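PDB 7DRG: PA0821 from Pseudomonas aeruginosa, which probably acts as the immunity protein (antitoxin) that neutralises a putative VRR-NUC nuclease effector of the type VI secretion system. Local coordinates for residues B[245-250]-B[266-271]. Sequence-based numbering, arbitrary orientation.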
loop_
_atom_site.group_PDB
_atom_site.type_symbol
_atom_site.label_atom_id
_atom_site.label_comp_id
_atom_site.label_asym_id
_atom_site.label_seq_id
_atom_site.Cartn_x
_atom_site.Cartn_y
_atom_site.Cartn_z
ATOM N N GLY B 245 8.829 -28.750 18.881
ATOM C CA GLY B 245 9.406 -30.029 18.527
ATOM C C GLY B 245 10.806 -30.260 19.051
ATOM O O GLY B 245 11.313 -31.382 18.930
ATOM N N GLY B 246 11.443 -29.254 19.638
ATOM C CA GLY B 246 12.810 -29.384 20.093
ATOM C C GLY B 246 13.813 -28.926 19.048
ATOM O O GLY B 246 13.512 -28.795 17.863
ATOM N N LEU B 247 15.041 -28.689 19.516
ATOM C CA LEU B 247 16.071 -28.130 18.645
ATOM C C LEU B 247 16.455 -29.101 17.533
ATOM O O LEU B 247 16.671 -28.684 16.389
ATOM C CB LEU B 247 17.293 -27.735 19.474
ATOM C CG LEU B 247 18.382 -26.915 18.775
ATOM C CD1 LEU B 247 17.794 -25.698 18.065
ATOM C CD2 LEU B 247 19.445 -26.491 19.785
ATOM N N ASP B 248 16.543 -30.397 17.841
ATOM C CA ASP B 248 16.857 -31.383 16.809
ATOM C C ASP B 248 15.834 -31.342 15.681
ATOM O O ASP B 248 16.192 -31.334 14.497
ATOM C CB ASP B 248 16.923 -32.786 17.416
ATOM C CG ASP B 248 18.132 -32.982 18.311
ATOM O OD1 ASP B 248 19.125 -32.240 18.146
ATOM O OD2 ASP B 248 18.091 -33.884 19.178
ATOM N N ALA B 249 14.546 -31.302 16.033
ATOM C CA ALA B 249 13.498 -31.317 15.019
ATOM C C ALA B 249 13.494 -30.044 14.180
ATOM O O ALA B 249 13.091 -30.080 13.012
ATOM C CB ALA B 249 12.137 -31.521 15.683
ATOM N N LEU B 250 13.932 -28.915 14.747
ATOM C CA LEU B 250 13.967 -27.676 13.971
ATOM C C LEU B 250 15.149 -27.652 13.009
ATOM O O LEU B 250 15.004 -27.232 11.855
ATOM C CB LEU B 250 14.022 -26.462 14.902
ATOM C CG LEU B 250 12.732 -26.085 15.630
ATOM C CD1 LEU B 250 12.969 -24.870 16.512
ATOM C CD2 LEU B 250 11.607 -25.817 14.633
ATOM N N ASP B 266 18.791 -20.400 28.367
ATOM C CA ASP B 266 17.556 -21.166 28.487
ATOM C C ASP B 266 16.651 -20.962 27.276
ATOM O O ASP B 266 15.427 -20.874 27.394
ATOM C CB ASP B 266 16.810 -20.803 29.766
ATOM C CG ASP B 266 16.227 -19.416 29.711
ATOM O OD1 ASP B 266 16.980 -18.488 29.355
ATOM O OD2 ASP B 266 15.016 -19.263 29.983
ATOM N N GLY B 267 17.254 -20.891 26.100
ATOM C CA GLY B 267 16.492 -20.765 24.876
ATOM C C GLY B 267 17.444 -20.725 23.705
ATOM O O GLY B 267 18.647 -20.959 23.853
ATOM N N VAL B 268 16.896 -20.406 22.534
ATOM C CA VAL B 268 17.689 -20.350 21.315
ATOM C C VAL B 268 17.263 -19.136 20.501
ATOM O O VAL B 268 16.096 -18.729 20.520
ATOM C CB VAL B 268 17.553 -21.656 20.495
ATOM C CG1 VAL B 268 16.129 -21.848 19.992
ATOM C CG2 VAL B 268 18.560 -21.693 19.345
ATOM N N VAL B 269 18.230 -18.531 19.814
ATOM C CA VAL B 269 17.959 -17.547 18.770
ATOM C C VAL B 269 18.244 -18.200 17.427
ATOM O O VAL B 269 19.315 -18.789 17.224
ATOM C CB VAL B 269 18.793 -16.267 18.939
ATOM C CG1 VAL B 269 18.580 -15.335 17.724
ATOM C CG2 VAL B 269 18.412 -15.552 20.212
ATOM N N ILE B 270 17.288 -18.102 16.517
ATOM C CA ILE B 270 17.417 -18.618 15.159
ATOM C C ILE B 270 17.691 -17.441 14.236
ATOM O O ILE B 270 16.978 -16.435 14.286
ATOM C CB ILE B 270 16.148 -19.367 14.726
ATOM C CG1 ILE B 270 15.805 -20.463 15.735
ATOM C CG2 ILE B 270 16.309 -19.937 13.310
ATOM C CD1 ILE B 270 14.488 -21.148 15.475
ATOM N N GLN B 271 18.725 -17.559 13.406
ATOM C CA GLN B 271 19.040 -16.561 12.391
ATOM C C GLN B 271 18.588 -17.106 11.042
ATOM O O GLN B 271 19.071 -18.153 10.602
ATOM C CB GLN B 271 20.536 -16.237 12.376
ATOM C CG GLN B 271 20.951 -15.320 11.221
ATOM C CD GLN B 271 22.446 -15.023 11.202
ATOM O OE1 GLN B 271 23.150 -15.241 12.194
ATOM N NE2 GLN B 271 22.933 -14.507 10.080
#
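L247 and V268, with L250 and I270 beside them, join the short helix 247-251 to one face of strand 267-272 by two apolar contacts. Methyl meets methyl in both: L247 CD1 lies 4.3 Å from V268 CG2, and L250 CD1 lies 4.2 Å from I270 CD1. The second pair meets at the ends of the side chains, which cross at about a right angle. In I270, CG1 stands anti to the carbonyl carbon (chi1 -55°), and with chi2 near 180° the side chain continues extended, carrying CD1 out to the leucine. Residues three apart on the helix thus match residues two apart on the strand, while V269, on the other face, packs on helix 161-173. F261 touches both L247 and I270, and L241 of helix 238-243 touches L250 and V268, widening the apolar layer.

No backbone hydrogen bond joins the two segments. G245 ends the preceding helix in a Schellman motif and G246 is the N-cap of the next; both have positive phi, where a CB would press on the preceding carbonyl O. L250 N donates to G246 O at 3.1 Å. The strand pairs with 233-237 and 259-264.

Lacking polar bonds, this small, loose contact rests on dispersion and aliphatic burial, one part of a wider apolar layer.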